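Local structure of putative fimbrium anchoring subunit Fim4B (Bacteroides ovatus, 5CAG) at residues A[149-154]-A[275-280]; A[231-236]-A[249-254]. The protein probably serves as a fimbrium anchoring subunit of the FimB/Mfa2 family, a predicted lipoprotein thought to tether the pilus to the outer membrane. All blocks are in the same frame, centred on the assembly; numbering follows the deposited sequence.

In the fold
Both contacts are largely buried and lie on the same side of the chain's centre, their own centres about 12 Å apart. Interaction 1 lays the C-terminal segment 275-280 beside the end of the long strand 134-154 and is mostly apolar, with one backbone hydrogen bond. Interaction 2 is richer in polar links: it closes the open end of the hairpin formed by strands 232-239 and 244-250, where an aspartate and a threonine add side-chain bonds at the more exposed margin. The two meet through aliphatic and aromatic side chains, Leu233 packing on Phe149 and Ile275, and Leu235 on Val151. In sequence, the hairpin sits inside the loop that interaction 1 closes.

Interaction 1. Residues A[149-154]-A[275-280]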
loop_
_atom_site.group_PDB
_atom_site.type_symbol
_atom_site.label_atom_id
_atom_site.label_comp_id
_atom_site.label_asym_id
_atom_site.label_seq_id
_atom_site.Cartn_x
_atom_site.Cartn_y
_atom_site.Cartn_z
ATOM N N PHE A 149 14.497 -10.076 3.226
ATOM C CA PHE A 149 15.395 -10.507 4.296
ATOM C C PHE A 149 15.846 -11.934 4.051
ATOM O O PHE A 149 15.288 -12.652 3.210
ATOM C CB PHE A 149 14.739 -10.388 5.684
ATOM C CG PHE A 149 13.671 -11.424 5.951
ATOM C CD1 PHE A 149 13.997 -12.661 6.497
ATOM C CD2 PHE A 149 12.342 -11.172 5.639
ATOM C CE1 PHE A 149 13.019 -13.631 6.703
ATOM C CE2 PHE A 149 11.361 -12.139 5.880
ATOM C CZ PHE A 149 11.710 -13.363 6.401
ATOM N N ALA A 150 16.848 -12.343 4.813
ATOM C CA ALA A 150 17.354 -13.700 4.810
ATOM C C ALA A 150 17.746 -14.064 6.239
ATOM O O ALA A 150 18.317 -13.231 6.946
ATOM C CB ALA A 150 18.527 -13.838 3.857
ATOM N N VAL A 151 17.336 -15.247 6.711
ATOM C CA VAL A 151 17.702 -15.643 8.055
ATOM C C VAL A 151 18.143 -17.104 8.025
ATOM O O VAL A 151 17.608 -17.929 7.284
ATOM C CB VAL A 151 16.622 -15.335 9.109
ATOM C CG1 VAL A 151 15.335 -16.080 8.835
ATOM C CG2 VAL A 151 17.118 -15.616 10.517
ATOM N N GLU A 152 19.186 -17.382 8.782
ATOM C CA GLU A 152 19.775 -18.698 8.879
ATOM C C GLU A 152 18.896 -19.602 9.749
ATOM O O GLU A 152 18.484 -19.174 10.829
ATOM C CB GLU A 152 21.162 -18.522 9.479
ATOM C CG GLU A 152 22.177 -19.568 9.093
ATOM C CD GLU A 152 23.502 -19.265 9.756
ATOM O OE1 GLU A 152 24.159 -18.285 9.332
ATOM O OE2 GLU A 152 23.837 -19.947 10.754
ATOM N N ALA A 153 18.589 -20.837 9.275
ATOM C CA ALA A 153 17.768 -21.807 10.012
ATOM C C ALA A 153 18.251 -23.273 9.833
ATOM O O ALA A 153 18.399 -23.778 8.705
ATOM C CB ALA A 153 16.320 -21.679 9.606
ATOM N N LYS A 154 18.480 -23.951 10.976
ATOM C CA LYS A 154 18.954 -25.336 11.035
ATOM C C LYS A 154 17.813 -26.324 10.798
ATOM O O LYS A 154 16.683 -26.099 11.249
ATOM C CB LYS A 154 19.617 -25.613 12.401
ATOM C CG LYS A 154 20.455 -26.900 12.492
ATOM C CD LYS A 154 21.097 -27.098 13.879
ATOM C CE LYS A 154 21.524 -28.529 14.151
ATOM N NZ LYS A 154 22.134 -28.700 15.507
ATOM N N ILE A 275 19.279 -11.276 8.706
ATOM C CA ILE A 275 18.783 -11.010 10.030
ATOM C C ILE A 275 19.639 -11.922 10.918
ATOM O O ILE A 275 19.464 -13.144 10.943
ATOM C CB ILE A 275 17.260 -11.217 10.159
ATOM C CG1 ILE A 275 16.502 -10.253 9.237
ATOM C CG2 ILE A 275 16.828 -11.025 11.602
ATOM C CD1 ILE A 275 14.954 -10.383 9.239
ATOM N N GLU A 276 20.664 -11.326 11.529
ATOM C CA GLU A 276 21.578 -12.005 12.445
ATOM C C GLU A 276 20.871 -12.239 13.779
ATOM O O GLU A 276 20.187 -11.342 14.295
ATOM C CB GLU A 276 22.866 -11.194 12.643
ATOM C CG GLU A 276 24.058 -11.711 11.857
ATOM C CD GLU A 276 25.167 -10.693 11.689
ATOM O OE1 GLU A 276 26.018 -10.573 12.602
ATOM O OE2 GLU A 276 25.169 -9.997 10.648
ATOM N N LEU A 277 20.990 -13.461 14.303
ATOM C CA LEU A 277 20.363 -13.826 15.558
ATOM C C LEU A 277 21.424 -14.144 16.584
ATOM O O LEU A 277 22.451 -14.718 16.212
ATOM C CB LEU A 277 19.444 -15.038 15.352
ATOM C CG LEU A 277 18.106 -14.791 14.661
ATOM C CD1 LEU A 277 17.443 -16.102 14.295
ATOM C CD2 LEU A 277 17.161 -13.996 15.542
ATOM N N PRO A 278 21.217 -13.836 17.886
ATOM C CA PRO A 278 22.220 -14.260 18.887
ATOM C C PRO A 278 22.333 -15.788 18.873
ATOM O O PRO A 278 21.359 -16.433 18.446
ATOM C CB PRO A 278 21.664 -13.731 20.212
ATOM C CG PRO A 278 20.223 -13.500 19.973
ATOM C CD PRO A 278 20.047 -13.189 18.518
ATOM N N PRO A 279 23.464 -16.415 19.301
ATOM C CA PRO A 279 23.565 -17.891 19.218
ATOM C C PRO A 279 22.543 -18.613 20.116
ATOM O O PRO A 279 22.193 -19.787 19.900
ATOM C CB PRO A 279 25.011 -18.157 19.605
ATOM C CG PRO A 279 25.712 -16.850 19.273
ATOM C CD PRO A 279 24.733 -15.847 19.766
ATOM N N ASP A 280 21.996 -17.832 21.056
ATOM C CA ASP A 280 20.946 -18.153 22.005
ATOM C C ASP A 280 19.580 -18.345 21.277
ATOM O O ASP A 280 18.889 -19.337 21.515
ATOM C CB ASP A 280 20.902 -16.983 23.021
ATOM C CG ASP A 280 19.805 -17.017 24.072
ATOM O OD1 ASP A 280 19.602 -18.098 24.693
ATOM O OD2 ASP A 280 19.214 -15.942 24.344
#
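Ile275 reaches Phe149 with the end of its side chain: CD1 lies 3.6 Å from CB of Phe149 and 3.7 Å from its CG, so the methyl meets the root of the aromatic side chain and approaches the ring obliquely. The extended Ile275 chain (chi2 178°) carries CD1 that far. At Val151 the CG2 branch, anti to the backbone N, does the touching. CG2 comes within 3.4 Å of the carbonyl O of Ile275 and 3.8 Å from CD1 of Leu277, bridging the backbone of one residue and the branch of the other. Beside these contacts one hydrogen bond runs from N of Ile275 to O of Ala150, 2.8 Å long and nearly straight at 167°.

The next shell closes over the same side chains. Phe149 and Ile275 both rest on Leu258 of the helix 255-258, and Ile283 touches both Val151 and Leu277. After Ile275 the chain runs as a loop to strand 283-284, which pairs with strand 134-154 again. The short strand 274-275 thus adds parallel to one edge of strand 134-154, while strand 197-205 pairs antiparallel on the other, with Phe149 bonded to Ala200 and Val151 to Val198. The union rests chiefly on hydrophobic burial; the bond between the two segments, together with that of Ala150 to Pro273, sets 273-275 beside the strand.

Interaction 2. Residues A[231-236]-A[249-254]; sequences IILILK and IDVTEI
The side chains of Ile231 and Val251 cross at about a right angle, their CG2 methyls 3.5 Å apart. Val251 holds CG1 anti to its carbonyl carbon (chi1 -66°), and CG1 lies 4.1 Å from CD1 of Leu233, the two side chains crossing at a slant; the two branches of Val251 thus serve two different residues of 231-236. Leu233 also stands beside Ile249 on one face of the hairpin, whereas Ile232 and Asp250 occupy the other.

Thr252 works through its hydroxyl rather than its methyl: OG1 accepts from N of Ile231 at 2.8 Å in a nearly straight bond (172°) and donates to OD1 of Asp250 at 2.6 Å, on the syn side and 27° out of the carboxylate plane. That oxygen is gripped twice, since N of Thr252 also bonds to it, 3.1 Å away, and the two bonds together probably limit rotation of the Asp250 carboxylate. Backbone bonds join Leu233 and Ile249 in both directions, and N of Val251 reaches O of Ile231 at 2.9 Å.

Around them, Ile166 of strand 159-167 packs on both Ile231 and Val251. The arrangement is the open end of an antiparallel beta hairpin, where an Asx turn at Asp250 leads the chain out of strand 244-250.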
loop_
_atom_site.group_PDB
_atom_site.type_symbol
_atom_site.label_atom_id
_atom_site.label_comp_id
_atom_site.label_asym_id
_atom_site.label_seq_id
_atom_site.Cartn_x
_atom_site.Cartn_y
_atom_site.Cartn_z
ATOM N N ILE A 231 7.120 -4.397 15.561
ATOM C CA ILE A 231 7.113 -5.071 14.267
ATOM C C ILE A 231 7.625 -6.484 14.439
ATOM O O ILE A 231 8.795 -6.686 14.749
ATOM C CB ILE A 231 7.885 -4.282 13.203
ATOM C CG1 ILE A 231 7.280 -2.878 13.068
ATOM C CG2 ILE A 231 7.847 -5.019 11.860
ATOM C CD1 ILE A 231 8.001 -1.972 12.152
ATOM N N ILE A 232 6.741 -7.468 14.233
ATOM C CA ILE A 232 7.079 -8.865 14.439
ATOM C C ILE A 232 6.942 -9.720 13.169
ATOM O O ILE A 232 5.890 -9.792 12.531
ATOM C CB ILE A 232 6.245 -9.431 15.608
ATOM C CG1 ILE A 232 6.730 -8.858 16.935
ATOM C CG2 ILE A 232 6.312 -10.942 15.663
ATOM C CD1 ILE A 232 5.906 -7.785 17.431
ATOM N N LEU A 233 8.043 -10.381 12.843
ATOM C CA LEU A 233 8.198 -11.325 11.757
ATOM C C LEU A 233 7.933 -12.698 12.328
ATOM O O LEU A 233 8.486 -13.023 13.390
ATOM C CB LEU A 233 9.615 -11.229 11.212
ATOM C CG LEU A 233 9.777 -11.525 9.767
ATOM C CD1 LEU A 233 11.041 -10.899 9.248
ATOM C CD2 LEU A 233 9.826 -12.992 9.533
ATOM N N ILE A 234 7.043 -13.487 11.668
ATOM C CA ILE A 234 6.671 -14.831 12.127
ATOM C C ILE A 234 6.935 -15.806 11.017
ATOM O O ILE A 234 6.446 -15.622 9.909
ATOM C CB ILE A 234 5.214 -14.979 12.666
ATOM C CG1 ILE A 234 4.772 -13.813 13.598
ATOM C CG2 ILE A 234 5.068 -16.306 13.397
ATOM C CD1 ILE A 234 3.995 -12.573 12.869
ATOM N N LEU A 235 7.729 -16.822 11.299
ATOM C CA LEU A 235 8.027 -17.855 10.323
ATOM C C LEU A 235 7.323 -19.130 10.766
ATOM O O LEU A 235 7.626 -19.668 11.846
ATOM C CB LEU A 235 9.544 -18.051 10.178
ATOM C CG LEU A 235 10.352 -16.868 9.629
ATOM C CD1 LEU A 235 11.842 -17.187 9.649
ATOM C CD2 LEU A 235 9.893 -16.472 8.204
ATOM N N LYS A 236 6.311 -19.556 9.983
ATOM C CA LYS A 236 5.519 -20.743 10.302
ATOM C C LYS A 236 6.097 -21.916 9.528
ATOM O O LYS A 236 5.938 -21.971 8.311
ATOM C CB LYS A 236 4.037 -20.496 9.981
ATOM C CG LYS A 236 3.060 -21.453 10.628
ATOM C CD LYS A 236 1.723 -20.761 10.887
ATOM C CE LYS A 236 0.551 -21.612 10.496
ATOM N NZ LYS A 236 0.044 -22.505 11.595
ATOM N N ILE A 249 10.239 -13.306 15.465
ATOM C CA ILE A 249 11.386 -12.380 15.486
ATOM C C ILE A 249 10.884 -10.956 15.555
ATOM O O ILE A 249 10.024 -10.574 14.768
ATOM C CB ILE A 249 12.316 -12.546 14.267
ATOM C CG1 ILE A 249 12.848 -13.965 14.159
ATOM C CG2 ILE A 249 13.458 -11.523 14.294
ATOM C CD1 ILE A 249 13.130 -14.353 12.752
ATOM N N ASP A 250 11.443 -10.168 16.484
ATOM C CA ASP A 250 11.136 -8.758 16.682
ATOM C C ASP A 250 12.122 -7.953 15.843
ATOM O O ASP A 250 13.309 -7.869 16.178
ATOM C CB ASP A 250 11.216 -8.408 18.172
ATOM C CG ASP A 250 10.726 -7.026 18.553
ATOM O OD1 ASP A 250 10.863 -6.101 17.728
ATOM O OD2 ASP A 250 10.308 -6.845 19.718
ATOM N N VAL A 251 11.631 -7.409 14.721
ATOM C CA VAL A 251 12.446 -6.634 13.789
ATOM C C VAL A 251 12.202 -5.131 13.946
ATOM O O VAL A 251 12.669 -4.364 13.092
ATOM C CB VAL A 251 12.241 -7.064 12.320
ATOM C CG1 VAL A 251 12.737 -8.485 12.068
ATOM C CG2 VAL A 251 10.793 -6.909 11.903
ATOM N N THR A 252 11.503 -4.701 15.028
ATOM C CA THR A 252 11.203 -3.285 15.244
ATOM C C THR A 252 12.448 -2.397 15.032
ATOM O O THR A 252 12.373 -1.469 14.221
ATOM C CB THR A 252 10.577 -3.009 16.621
ATOM O OG1 THR A 252 9.567 -3.976 16.907
ATOM C CG2 THR A 252 9.961 -1.625 16.699
ATOM N N GLU A 253 13.584 -2.697 15.699
ATOM C CA GLU A 253 14.756 -1.821 15.546
ATOM C C GLU A 253 15.499 -1.970 14.199
ATOM O O GLU A 253 16.278 -1.079 13.867
ATOM C CB GLU A 253 15.782 -1.960 16.707
ATOM C CG GLU A 253 15.356 -1.464 18.092
ATOM C CD GLU A 253 14.356 -0.325 18.205
ATOM O OE1 GLU A 253 14.594 0.757 17.616
ATOM O OE2 GLU A 253 13.343 -0.510 18.922
ATOM N N ILE A 254 15.275 -3.049 13.430
ATOM C CA ILE A 254 16.014 -3.228 12.174
ATOM C C ILE A 254 15.126 -3.161 10.939
ATOM O O ILE A 254 15.614 -3.432 9.839
ATOM C CB ILE A 254 16.813 -4.565 12.178
ATOM C CG1 ILE A 254 15.924 -5.806 12.394
ATOM C CG2 ILE A 254 17.918 -4.525 13.178
ATOM C CD1 ILE A 254 16.216 -6.932 11.425
#